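Long-range contacts in putative histidinol-phosphate aminotransferase (Burkholderia pseudomallei, PDB 3P1T), which probably transfers the amino group of L-histidinol phosphate to 2-oxoglutarate with the help of pyridoxal 5'-phosphate, a step of histidine biosynthesis: residues R75-C80 with G204-A209; T95-F100 with H114-L119; N128-V133 with D158-R163; Y173-S178 with K198-A203. All blocks are in the same frame, centred on the assembly; numbering follows the deposited sequence.

Contact 1: R75-C80 with G204-A209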
loop_
_atom_site.group_PDB
_atom_site.type_symbol
_atom_site.label_atom_id
_atom_site.label_comp_id
_atom_site.label_asym_id
_atom_site.label_seq_id
_atom_site.Cartn_x
_atom_site.Cartn_y
_atom_site.Cartn_z
ATOM N N ARG A 75 2.970 -2.633 4.400
ATOM C CA ARG A 75 1.546 -2.352 4.512
ATOM C C ARG A 75 0.892 -3.401 5.447
ATOM O O ARG A 75 0.114 -4.265 4.983
ATOM C CB ARG A 75 0.896 -2.357 3.126
ATOM C CG ARG A 75 -0.426 -1.611 3.061
ATOM C CD ARG A 75 -0.159 -0.260 2.457
ATOM N NE ARG A 75 -0.361 0.816 3.408
ATOM C CZ ARG A 75 -0.036 2.077 3.182
ATOM N NH1 ARG A 75 0.558 2.428 2.046
ATOM N NH2 ARG A 75 -0.267 2.994 4.102
ATOM N N GLY A 76 1.276 -3.348 6.733
ATOM C CA GLY A 76 0.762 -4.227 7.772
ATOM C C GLY A 76 1.230 -5.660 7.708
ATOM O O GLY A 76 2.110 -6.028 6.907
ATOM N N ILE A 77 0.612 -6.486 8.558
ATOM C CA ILE A 77 0.945 -7.897 8.705
ATOM C C ILE A 77 0.590 -8.662 7.398
ATOM O O ILE A 77 1.295 -9.629 7.094
ATOM C CB ILE A 77 0.278 -8.507 9.988
ATOM C CG1 ILE A 77 0.783 -9.938 10.328
ATOM C CG2 ILE A 77 -1.233 -8.418 9.975
ATOM C CD1 ILE A 77 2.298 -10.145 10.438
ATOM N N ASP A 78 -0.404 -8.197 6.590
ATOM C CA ASP A 78 -0.745 -8.878 5.316
ATOM C C ASP A 78 0.434 -8.831 4.346
ATOM O O ASP A 78 0.810 -9.890 3.844
ATOM C CB ASP A 78 -2.006 -8.303 4.634
ATOM C CG ASP A 78 -3.349 -8.626 5.273
ATOM O OD1 ASP A 78 -3.371 -9.009 6.472
ATOM O OD2 ASP A 78 -4.387 -8.410 4.609
ATOM N N GLU A 79 1.040 -7.632 4.099
ATOM C CA GLU A 79 2.208 -7.552 3.205
ATOM C C GLU A 79 3.364 -8.369 3.761
ATOM O O GLU A 79 4.034 -9.072 3.013
ATOM C CB GLU A 79 2.673 -6.108 2.961
ATOM C CG GLU A 79 3.960 -6.071 2.140
ATOM C CD GLU A 79 4.465 -4.754 1.600
ATOM O OE1 GLU A 79 3.962 -3.687 2.018
ATOM O OE2 GLU A 79 5.372 -4.796 0.741
ATOM N N CYS A 80 3.595 -8.253 5.067
ATOM C CA CYS A 80 4.635 -8.955 5.793
ATOM C C CYS A 80 4.548 -10.479 5.532
ATOM O O CYS A 80 5.538 -11.087 5.107
ATOM C CB CYS A 80 4.514 -8.637 7.280
ATOM S SG CYS A 80 5.671 -9.553 8.330
ATOM N N GLY A 204 -5.490 3.472 11.010
ATOM C CA GLY A 204 -6.080 3.836 9.734
ATOM C C GLY A 204 -5.103 3.878 8.583
ATOM O O GLY A 204 -5.537 4.012 7.437
ATOM N N LEU A 205 -3.780 3.776 8.862
ATOM C CA LEU A 205 -2.744 3.830 7.811
ATOM C C LEU A 205 -2.240 2.440 7.481
ATOM O O LEU A 205 -1.681 2.234 6.396
ATOM C CB LEU A 205 -1.566 4.730 8.199
ATOM C CG LEU A 205 -1.913 6.137 8.683
ATOM C CD1 LEU A 205 -0.674 6.953 8.826
ATOM C CD2 LEU A 205 -2.907 6.832 7.757
ATOM N N ARG A 206 -2.461 1.480 8.415
ATOM C CA ARG A 206 -2.067 0.080 8.296
ATOM C C ARG A 206 -0.568 -0.016 7.832
ATOM O O ARG A 206 -0.272 -0.356 6.674
ATOM C CB ARG A 206 -3.037 -0.660 7.335
ATOM C CG ARG A 206 -2.935 -2.180 7.296
ATOM C CD ARG A 206 -3.292 -2.834 8.613
ATOM N NE ARG A 206 -3.467 -4.270 8.437
ATOM C CZ ARG A 206 -3.733 -5.129 9.411
ATOM N NH1 ARG A 206 -3.811 -4.714 10.672
ATOM N NH2 ARG A 206 -3.913 -6.412 9.137
ATOM N N LEU A 207 0.351 0.359 8.747
ATOM C CA LEU A 207 1.797 0.310 8.557
ATOM C C LEU A 207 2.442 -0.587 9.612
ATOM O O LEU A 207 1.923 -0.732 10.732
ATOM C CB LEU A 207 2.440 1.712 8.601
ATOM C CG LEU A 207 2.009 2.720 7.556
ATOM C CD1 LEU A 207 2.614 4.067 7.832
ATOM C CD2 LEU A 207 2.363 2.260 6.160
ATOM N N GLY A 208 3.583 -1.151 9.246
ATOM C CA GLY A 208 4.357 -2.027 10.111
ATOM C C GLY A 208 5.804 -2.092 9.674
ATOM O O GLY A 208 6.151 -1.670 8.562
ATOM N N ALA A 209 6.656 -2.608 10.560
ATOM C CA ALA A 209 8.083 -2.774 10.324
ATOM C C ALA A 209 8.486 -4.233 10.523
ATOM O O ALA A 209 8.182 -4.819 11.567
ATOM C CB ALA A 209 8.882 -1.864 11.259
HETATM O O HOH W 1 -2.633 -5.226 5.642
#
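The side chain of R75 starts out away from L205-L207, but a first torsion that leaves CG opposite the backbone N (chi1 -159°), followed by bends at chi2 and chi3, folds its guanidinium back against them. The case illustrates how the large domain of a fold-type I PLP enzyme ties the start of a helix, 76-87, to the loop entering the antiparallel strand 208-211 of the seven-stranded sheet. NH2 of R75 gives L205 O a nearly straight bond of 2.8 Å, lying in both the guanidinium and the carbonyl plane, while L207 CD2 covers one face of the group, 3.4 Å from NH2. NE adds a weak bond to R206 O. D233 forms a salt bridge with NH2, while NH1 faces R75 of the second subunit. R206, bent at chi2, reaches the other way, its NH2 passing 3.5 Å from CG2 of I77. A long salt bridge, 3.8 Å from R206 NH2 to D78 OD1, has its two planes 81° apart; the other oxygen of D78 binds F226 N of the second subunit. Between the two segments a water donates to R75 O at 3.0 Å and accepts from R206 NE.

Contact 2: T95-F100 with H114-L119; sequences TAWPGF and HFEIGL
T95 and H114 meet at the close-packed end of this contact, where the imidazole NE2 donates to OG1 of T95 over 2.7 Å, the oxygen lying almost in the ring plane. T95 and E116 share a face of the sheet, and chi1 of 65° puts OG1 between the backbone N and the carbonyl carbon, where H114 meets it. The hydroxyl also donates to a water, which in turn donates to A96 O and to OE2 of E116. Beside this cluster the backbones pair in parallel, T95 with E116 and A96 with I117: I117 N binds T95 O, and W97 N binds I117 O, each at 2.9 Å. The bond from T95 N to F115 O is weak. The two strands, with helix 102-107 between them in sequence, form a beta-alpha-beta unit at one margin of the seven-stranded sheet. R104 of that helix makes a salt bridge with E116 and a cation-pi contact with W97, whose ring runs alongside the carboxylate, the planes 9° apart and W97 CB 3.4 Å from E116 OE2. Past the W97 N bond, at a partly exposed end, apolar and CH...O contacts take over. P98, after a cis peptide bond, and L119 run antiparallel alongside each other, with P98 CD 3.8 Å from L119 CG and P98 O 3.4 Å from L119 CD1.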
loop_
_atom_site.group_PDB
_atom_site.type_symbol
_atom_site.label_atom_id
_atom_site.label_comp_id
_atom_site.label_asym_id
_atom_site.label_seq_id
_atom_site.Cartn_x
_atom_site.Cartn_y
_atom_site.Cartn_z
ATOM N N THR A 95 0.782 -22.110 12.249
ATOM C CA THR A 95 0.174 -21.017 13.011
ATOM C C THR A 95 -0.640 -21.601 14.165
ATOM O O THR A 95 -0.912 -22.809 14.183
ATOM C CB THR A 95 -0.705 -20.137 12.088
ATOM O OG1 THR A 95 -1.814 -20.904 11.599
ATOM C CG2 THR A 95 0.078 -19.520 10.929
ATOM N N ALA A 96 -1.036 -20.742 15.124
ATOM C CA ALA A 96 -1.883 -21.147 16.253
ATOM C C ALA A 96 -3.346 -21.059 15.884
ATOM O O ALA A 96 -3.745 -20.175 15.131
ATOM C CB ALA A 96 -1.606 -20.275 17.453
ATOM N N TRP A 97 -4.144 -21.988 16.376
ATOM C CA TRP A 97 -5.587 -21.951 16.200
ATOM C C TRP A 97 -6.251 -22.656 17.385
ATOM O O TRP A 97 -6.022 -23.852 17.574
ATOM C CB TRP A 97 -6.063 -22.531 14.873
ATOM C CG TRP A 97 -7.507 -22.210 14.604
ATOM C CD1 TRP A 97 -8.579 -23.023 14.827
ATOM C CD2 TRP A 97 -8.040 -20.949 14.174
ATOM N NE1 TRP A 97 -9.742 -22.369 14.510
ATOM C CE2 TRP A 97 -9.443 -21.095 14.100
ATOM C CE3 TRP A 97 -7.466 -19.711 13.820
ATOM C CZ2 TRP A 97 -10.284 -20.057 13.667
ATOM C CZ3 TRP A 97 -8.303 -18.676 13.417
ATOM C CH2 TRP A 97 -9.691 -18.859 13.327
ATOM N N PRO A 98 -7.029 -21.935 18.229
ATOM C CA PRO A 98 -7.416 -20.517 18.139
ATOM C C PRO A 98 -6.230 -19.571 18.185
ATOM O O PRO A 98 -5.231 -19.865 18.842
ATOM C CB PRO A 98 -8.297 -20.317 19.381
ATOM C CG PRO A 98 -8.857 -21.658 19.654
ATOM C CD PRO A 98 -7.710 -22.586 19.360
ATOM N N GLY A 99 -6.365 -18.454 17.474
ATOM C CA GLY A 99 -5.362 -17.408 17.368
ATOM C C GLY A 99 -5.776 -16.416 16.304
ATOM O O GLY A 99 -6.879 -16.527 15.767
ATOM N N PHE A 100 -4.906 -15.443 15.983
ATOM C CA PHE A 100 -5.167 -14.417 14.982
ATOM C C PHE A 100 -5.524 -15.059 13.629
ATOM O O PHE A 100 -4.852 -15.975 13.174
ATOM C CB PHE A 100 -3.957 -13.491 14.859
ATOM C CG PHE A 100 -4.100 -12.426 13.801
ATOM C CD1 PHE A 100 -5.095 -11.457 13.897
ATOM C CD2 PHE A 100 -3.225 -12.376 12.718
ATOM C CE1 PHE A 100 -5.236 -10.481 12.909
ATOM C CE2 PHE A 100 -3.350 -11.380 11.745
ATOM C CZ PHE A 100 -4.362 -10.448 11.840
ATOM N N HIS A 114 -0.339 -26.032 5.225
ATOM C CA HIS A 114 -0.646 -25.431 6.516
ATOM C C HIS A 114 -0.964 -26.494 7.575
ATOM O O HIS A 114 -1.705 -27.451 7.311
ATOM C CB HIS A 114 -1.840 -24.462 6.326
ATOM C CG HIS A 114 -2.162 -23.571 7.490
ATOM N ND1 HIS A 114 -3.450 -23.145 7.721
ATOM C CD2 HIS A 114 -1.352 -23.042 8.437
ATOM C CE1 HIS A 114 -3.387 -22.372 8.796
ATOM N NE2 HIS A 114 -2.147 -22.276 9.258
ATOM N N PHE A 115 -0.363 -26.312 8.766
ATOM C CA PHE A 115 -0.556 -27.108 9.975
ATOM C C PHE A 115 -0.816 -26.154 11.115
ATOM O O PHE A 115 -0.162 -25.116 11.190
ATOM C CB PHE A 115 0.629 -28.047 10.268
ATOM C CG PHE A 115 0.512 -28.770 11.604
ATOM C CD1 PHE A 115 -0.341 -29.857 11.755
ATOM C CD2 PHE A 115 1.240 -28.343 12.716
ATOM C CE1 PHE A 115 -0.467 -30.504 13.004
ATOM C CE2 PHE A 115 1.116 -28.991 13.961
ATOM C CZ PHE A 115 0.267 -30.070 14.096
ATOM N N GLU A 116 -1.761 -26.482 12.001
ATOM C CA GLU A 116 -2.086 -25.574 13.106
ATOM C C GLU A 116 -1.858 -26.193 14.478
ATOM O O GLU A 116 -2.174 -27.361 14.697
ATOM C CB GLU A 116 -3.537 -25.104 13.025
ATOM C CG GLU A 116 -3.802 -24.148 11.884
ATOM C CD GLU A 116 -5.257 -23.771 11.743
ATOM O OE1 GLU A 116 -6.124 -24.667 11.850
ATOM O OE2 GLU A 116 -5.530 -22.572 11.520
ATOM N N ILE A 117 -1.318 -25.369 15.396
ATOM C CA ILE A 117 -1.065 -25.699 16.801
ATOM C C ILE A 117 -2.285 -25.287 17.605
ATOM O O ILE A 117 -2.649 -24.114 17.624
ATOM C CB ILE A 117 0.233 -25.032 17.345
ATOM C CG1 ILE A 117 1.457 -25.448 16.538
ATOM C CG2 ILE A 117 0.424 -25.333 18.842
ATOM C CD1 ILE A 117 2.683 -24.647 16.830
ATOM N N GLY A 118 -2.889 -26.251 18.273
ATOM C CA GLY A 118 -4.046 -26.008 19.124
ATOM C C GLY A 118 -3.683 -25.403 20.463
ATOM O O GLY A 118 -2.499 -25.159 20.754
ATOM N N LEU A 119 -4.709 -25.145 21.286
ATOM C CA LEU A 119 -4.491 -24.570 22.609
ATOM C C LEU A 119 -4.991 -25.500 23.701
ATOM O O LEU A 119 -5.927 -26.281 23.494
ATOM C CB LEU A 119 -5.167 -23.190 22.764
ATOM C CG LEU A 119 -4.820 -22.078 21.760
ATOM C CD1 LEU A 119 -5.549 -20.811 22.106
ATOM C CD2 LEU A 119 -3.316 -21.796 21.691
HETATM O O HOH W 2 -4.210 -20.280 12.272
#

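Contact 3: N128-V133 with D158-R163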
loop_
_atom_site.group_PDB
_atom_site.type_symbol
_atom_site.label_atom_id
_atom_site.label_comp_id
_atom_site.label_asym_id
_atom_site.label_seq_id
_atom_site.Cartn_x
_atom_site.Cartn_y
_atom_site.Cartn_z
ATOM N N ASN A 128 1.739 -31.177 22.341
ATOM C CA ASN A 128 1.703 -32.295 21.397
ATOM C C ASN A 128 1.815 -31.801 19.983
ATOM O O ASN A 128 2.515 -32.426 19.191
ATOM C CB ASN A 128 0.426 -33.127 21.555
ATOM C CG ASN A 128 0.240 -33.681 22.943
ATOM O OD1 ASN A 128 1.088 -34.411 23.473
ATOM N ND2 ASN A 128 -0.863 -33.313 23.574
ATOM N N ASP A 129 1.137 -30.691 19.660
ATOM C CA ASP A 129 1.202 -30.072 18.343
ATOM C C ASP A 129 2.555 -29.353 18.174
ATOM O O ASP A 129 3.169 -29.441 17.115
ATOM C CB ASP A 129 0.024 -29.100 18.132
ATOM C CG ASP A 129 -1.353 -29.737 18.063
ATOM O OD1 ASP A 129 -1.453 -30.901 17.593
ATOM O OD2 ASP A 129 -2.346 -29.041 18.381
ATOM N N LEU A 130 3.039 -28.691 19.239
ATOM C CA LEU A 130 4.301 -27.955 19.260
ATOM C C LEU A 130 5.484 -28.901 19.015
ATOM O O LEU A 130 6.471 -28.505 18.407
ATOM C CB LEU A 130 4.416 -27.248 20.607
ATOM C CG LEU A 130 5.414 -26.111 20.749
ATOM C CD1 LEU A 130 5.258 -25.084 19.651
ATOM C CD2 LEU A 130 5.264 -25.434 22.114
ATOM N N ALA A 131 5.336 -30.166 19.406
ATOM C CA ALA A 131 6.330 -31.218 19.198
ATOM C C ALA A 131 6.382 -31.679 17.731
ATOM O O ALA A 131 7.357 -32.336 17.353
ATOM C CB ALA A 131 6.009 -32.405 20.089
ATOM N N GLN A 132 5.340 -31.356 16.917
ATOM C CA GLN A 132 5.256 -31.764 15.513
ATOM C C GLN A 132 5.965 -30.738 14.615
ATOM O O GLN A 132 6.096 -30.975 13.408
ATOM C CB GLN A 132 3.791 -31.973 15.067
ATOM C CG GLN A 132 3.125 -33.213 15.693
ATOM C CD GLN A 132 1.679 -33.418 15.288
ATOM O OE1 GLN A 132 1.349 -33.638 14.111
ATOM N NE2 GLN A 132 0.796 -33.460 16.277
ATOM N N VAL A 133 6.446 -29.616 15.191
ATOM C CA VAL A 133 7.175 -28.578 14.439
ATOM C C VAL A 133 8.495 -29.184 13.940
ATOM O O VAL A 133 9.190 -29.817 14.741
ATOM C CB VAL A 133 7.403 -27.313 15.312
ATOM C CG1 VAL A 133 8.420 -26.363 14.680
ATOM C CG2 VAL A 133 6.088 -26.596 15.598
ATOM N N ASP A 158 12.295 -21.288 23.228
ATOM C CA ASP A 158 13.491 -22.126 23.203
ATOM C C ASP A 158 13.256 -23.339 22.296
ATOM O O ASP A 158 14.078 -23.593 21.416
ATOM C CB ASP A 158 13.864 -22.558 24.625
ATOM C CG ASP A 158 15.076 -23.461 24.735
ATOM O OD1 ASP A 158 16.107 -23.162 24.082
ATOM O OD2 ASP A 158 14.992 -24.481 25.465
ATOM N N GLN A 159 12.103 -24.031 22.460
ATOM C CA GLN A 159 11.713 -25.193 21.668
ATOM C C GLN A 159 11.523 -24.802 20.198
ATOM O O GLN A 159 12.056 -25.496 19.332
ATOM C CB GLN A 159 10.437 -25.822 22.229
ATOM C CG GLN A 159 10.328 -27.324 21.958
ATOM C CD GLN A 159 8.987 -27.946 22.303
ATOM O OE1 GLN A 159 8.607 -28.974 21.732
ATOM N NE2 GLN A 159 8.229 -27.357 23.225
ATOM N N LEU A 160 10.822 -23.676 19.916
ATOM C CA LEU A 160 10.587 -23.186 18.548
ATOM C C LEU A 160 11.890 -22.874 17.826
ATOM O O LEU A 160 12.068 -23.303 16.683
ATOM C CB LEU A 160 9.703 -21.939 18.540
ATOM C CG LEU A 160 8.249 -22.146 18.880
ATOM C CD1 LEU A 160 7.627 -20.856 19.390
ATOM C CD2 LEU A 160 7.494 -22.724 17.712
ATOM N N ARG A 161 12.831 -22.186 18.510
ATOM C CA ARG A 161 14.119 -21.796 17.932
ATOM C C ARG A 161 15.000 -23.019 17.589
ATOM O O ARG A 161 15.822 -22.910 16.674
ATOM C CB ARG A 161 14.860 -20.854 18.870
ATOM C CG ARG A 161 14.295 -19.456 18.766
ATOM C CD ARG A 161 14.750 -18.506 19.851
ATOM N NE ARG A 161 14.145 -17.190 19.629
ATOM C CZ ARG A 161 13.821 -16.325 20.585
ATOM N NH1 ARG A 161 14.033 -16.624 21.865
ATOM N NH2 ARG A 161 13.265 -15.161 20.272
ATOM N N GLN A 162 14.791 -24.172 18.286
ATOM C CA GLN A 162 15.528 -25.429 18.100
ATOM C C GLN A 162 14.868 -26.317 17.038
ATOM O O GLN A 162 15.569 -26.980 16.263
ATOM C CB GLN A 162 15.628 -26.209 19.432
ATOM C CG GLN A 162 16.552 -25.575 20.486
ATOM C CD GLN A 162 16.653 -26.349 21.792
ATOM O OE1 GLN A 162 16.089 -27.439 21.965
ATOM N NE2 GLN A 162 17.391 -25.797 22.749
ATOM N N ARG A 163 13.517 -26.330 16.993
ATOM C CA ARG A 163 12.744 -27.171 16.074
ATOM C C ARG A 163 12.336 -26.522 14.726
ATOM O O ARG A 163 12.252 -27.256 13.746
ATOM C CB ARG A 163 11.450 -27.641 16.747
ATOM C CG ARG A 163 11.650 -28.684 17.836
ATOM C CD ARG A 163 10.334 -29.356 18.160
ATOM N NE ARG A 163 10.539 -30.701 18.703
ATOM C CZ ARG A 163 10.702 -31.797 17.961
ATOM N NH1 ARG A 163 10.709 -31.716 16.634
ATOM N NH2 ARG A 163 10.876 -32.979 18.540
#
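R163 lays one face of its guanidinium over the A131 carbonyl, whose O stands 3.4 Å from CZ above the middle of the group. The same side chain, extended from CG to NE, turns NH1 to V133 O, 3.1 Å away. NH1 lies almost in line with the C=O bond, beyond the oxygen, but the bond is bent at the hydrogen (139°), and the acceptor stands 24° out of the guanidinium plane. One arginine near the end of helix 154-163 thus spans two carbonyls of the type I turn, L130 to V133, beside helix 127-130. Also at the rim, Q159 crosses L130 at a slant and brings NE2 to 3.7 Å from L130 CD2. Farther in, the packing is apolar. L130 and L160 cross at about a right angle, with L130 CD1 3.8 Å from L160 CD2. V133, with CG1 opposite its backbone N (chi1 167°), rests that methyl 3.9 Å from CB of R163. V133 and L160 both continue onto V139 of strand 137-142, so the two segments share a floor on the sheet of this alpha/beta domain. The chemistry is accordingly divided: leucine and valine carry the buried side, while at the exposed rim a positive charge probably draws on the partial negative charge of two carbonyl oxygens.

Contact 4: Y173-S178 with K198-A203; sequences YVDYSS and KSYGLA
K198 begins the second segment and meets two tyrosines of the first with different parts of its chain. Its CB comes to the edge of the Y176 ring, 3.7 Å from that residue's OH, and the bend at chi2 (-54°) steers the rest of the chain across Y173, whose OH lies 3.5 Å from CE. The amine passes on to Y48 of the second subunit and to a bound tartrate, probably from the crystallisation liquor; the Y173 hydroxyl is bonded to N24. Next comes S199, whose OG donates to OD2 of D175 over 2.6 Å, approaching on the anti side of the carboxylate and 29° out of its plane. The same oxygen takes a salt bridge from R247, so it is held by a hydroxyl and a cation together. S199 N also lies close to the Y176 hydroxyl, but the angle is too poor for a bond, and that hydroxyl is paired with H250. Y200 adds only its ring carbon CE1, 3.7 Å from D175 OD2, its own OH being bound to H63. G201 closes a type I turn, its N bonded to K198 O at 2.8 Å, and continues with positive phi. K198 to G201 belong to the aminotransferase signature that runs on through R206 to G208, whose lysine in relatives carries pyridoxal phosphate as a Schiff base; this is consistent with K198, Y173 packed against it, standing in a cofactor pocket shared between subunits.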
loop_
_atom_site.group_PDB
_atom_site.type_symbol
_atom_site.label_atom_id
_atom_site.label_comp_id
_atom_site.label_asym_id
_atom_site.label_seq_id
_atom_site.Cartn_x
_atom_site.Cartn_y
_atom_site.Cartn_z
ATOM N N TYR A 173 1.283 -6.542 19.759
ATOM C CA TYR A 173 0.815 -6.084 21.069
ATOM C C TYR A 173 1.934 -5.988 22.127
ATOM O O TYR A 173 1.609 -5.807 23.297
ATOM C CB TYR A 173 -0.310 -7.026 21.574
ATOM C CG TYR A 173 -1.544 -6.951 20.694
ATOM C CD1 TYR A 173 -2.428 -5.875 20.783
ATOM C CD2 TYR A 173 -1.760 -7.884 19.685
ATOM C CE1 TYR A 173 -3.500 -5.740 19.897
ATOM C CE2 TYR A 173 -2.854 -7.783 18.824
ATOM C CZ TYR A 173 -3.717 -6.707 18.930
ATOM O OH TYR A 173 -4.803 -6.613 18.091
ATOM N N VAL A 174 3.220 -6.034 21.732
ATOM C CA VAL A 174 4.361 -6.006 22.664
ATOM C C VAL A 174 4.383 -4.723 23.552
ATOM O O VAL A 174 4.857 -4.801 24.682
ATOM C CB VAL A 174 5.718 -6.151 21.923
ATOM C CG1 VAL A 174 6.075 -4.886 21.134
ATOM C CG2 VAL A 174 6.845 -6.524 22.885
ATOM N N ASP A 175 3.876 -3.572 23.071
ATOM C CA ASP A 175 3.942 -2.327 23.850
ATOM C C ASP A 175 3.061 -2.361 25.152
ATOM O O ASP A 175 3.281 -1.549 26.059
ATOM C CB ASP A 175 3.564 -1.124 22.983
ATOM C CG ASP A 175 4.737 -0.490 22.223
ATOM O OD1 ASP A 175 5.889 -1.005 22.345
ATOM O OD2 ASP A 175 4.522 0.557 21.565
ATOM N N TYR A 176 2.151 -3.331 25.274
ATOM C CA TYR A 176 1.338 -3.484 26.475
ATOM C C TYR A 176 1.844 -4.661 27.319
ATOM O O TYR A 176 1.176 -5.055 28.288
ATOM C CB TYR A 176 -0.135 -3.696 26.088
ATOM C CG TYR A 176 -0.659 -2.636 25.143
ATOM C CD1 TYR A 176 -0.923 -1.340 25.593
ATOM C CD2 TYR A 176 -0.863 -2.916 23.798
ATOM C CE1 TYR A 176 -1.390 -0.356 24.719
ATOM C CE2 TYR A 176 -1.320 -1.941 22.918
ATOM C CZ TYR A 176 -1.592 -0.668 23.383
ATOM O OH TYR A 176 -2.065 0.269 22.498
ATOM N N SER A 177 3.011 -5.238 26.948
ATOM C CA SER A 177 3.535 -6.414 27.624
ATOM C C SER A 177 4.523 -6.070 28.767
ATOM O O SER A 177 4.753 -4.895 29.118
ATOM C CB SER A 177 4.217 -7.342 26.630
ATOM O OG SER A 177 5.473 -6.820 26.232
ATOM N N SER A 178 5.060 -7.146 29.373
ATOM C CA SER A 178 6.011 -7.140 30.482
ATOM C C SER A 178 7.433 -7.364 29.971
ATOM O O SER A 178 8.371 -7.366 30.765
ATOM C CB SER A 178 5.638 -8.231 31.488
ATOM O OG SER A 178 4.259 -8.208 31.814
ATOM N N LYS A 198 -1.484 0.206 16.949
ATOM C CA LYS A 198 -2.038 0.244 18.302
ATOM C C LYS A 198 -1.430 1.399 19.085
ATOM O O LYS A 198 -1.862 2.529 18.890
ATOM C CB LYS A 198 -1.833 -1.111 19.029
ATOM C CG LYS A 198 -2.167 -2.363 18.196
ATOM C CD LYS A 198 -3.573 -2.371 17.570
ATOM C CE LYS A 198 -3.788 -3.562 16.680
ATOM N NZ LYS A 198 -5.008 -3.387 15.861
ATOM N N SER A 199 -0.445 1.132 19.948
ATOM C CA SER A 199 0.241 2.109 20.784
ATOM C C SER A 199 0.643 3.387 20.031
ATOM O O SER A 199 0.581 4.464 20.632
ATOM C CB SER A 199 1.490 1.472 21.374
ATOM O OG SER A 199 2.131 0.631 20.426
ATOM N N TYR A 200 1.057 3.274 18.736
ATOM C CA TYR A 200 1.505 4.402 17.910
ATOM C C TYR A 200 0.321 5.197 17.309
ATOM O O TYR A 200 0.535 6.308 16.817
ATOM C CB TYR A 200 2.432 3.921 16.787
ATOM C CG TYR A 200 3.802 3.507 17.275
ATOM C CD1 TYR A 200 4.040 2.212 17.733
ATOM C CD2 TYR A 200 4.877 4.406 17.255
ATOM C CE1 TYR A 200 5.309 1.819 18.165
ATOM C CE2 TYR A 200 6.152 4.024 17.688
ATOM C CZ TYR A 200 6.364 2.727 18.143
ATOM O OH TYR A 200 7.618 2.340 18.565
ATOM N N GLY A 201 -0.887 4.630 17.365
ATOM C CA GLY A 201 -2.121 5.261 16.899
ATOM C C GLY A 201 -2.278 5.519 15.406
ATOM O O GLY A 201 -2.992 6.451 15.019
ATOM N N LEU A 202 -1.691 4.667 14.549
ATOM C CA LEU A 202 -1.833 4.826 13.097
ATOM C C LEU A 202 -2.642 3.668 12.467
ATOM O O LEU A 202 -2.369 3.300 11.325
ATOM C CB LEU A 202 -0.450 4.921 12.428
ATOM C CG LEU A 202 0.540 5.959 12.963
ATOM C CD1 LEU A 202 1.794 5.941 12.150
ATOM C CD2 LEU A 202 -0.042 7.344 12.935
ATOM N N ALA A 203 -3.661 3.128 13.176
ATOM C CA ALA A 203 -4.489 2.001 12.707
ATOM C C ALA A 203 -5.078 2.235 11.299
ATOM O O ALA A 203 -5.125 1.297 10.500
ATOM C CB ALA A 203 -5.620 1.737 13.688
#

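How the contacts relate
Contact 1 closes the longest loop, and the other three are nested within it in the chain order 2, 3, 4. Contacts 1 and 2 stand on the same seven-stranded sheet, centres 21 Å apart, and meet where I77 packs on F100. Contacts 2 and 3 are neighbours, about 13 Å between centres, because helix 127-130 follows strand 113-117 and D129 probably bonds to G118 N. Contact 4 adjoins contact 1 in sequence, A203 preceding G204, and lies about 14 Å from it between centres. These two reach the second subunit and carry residues near bound tartrate, whereas contacts 2 and 3 build the outer flank of the domain, untouched by the partner chain.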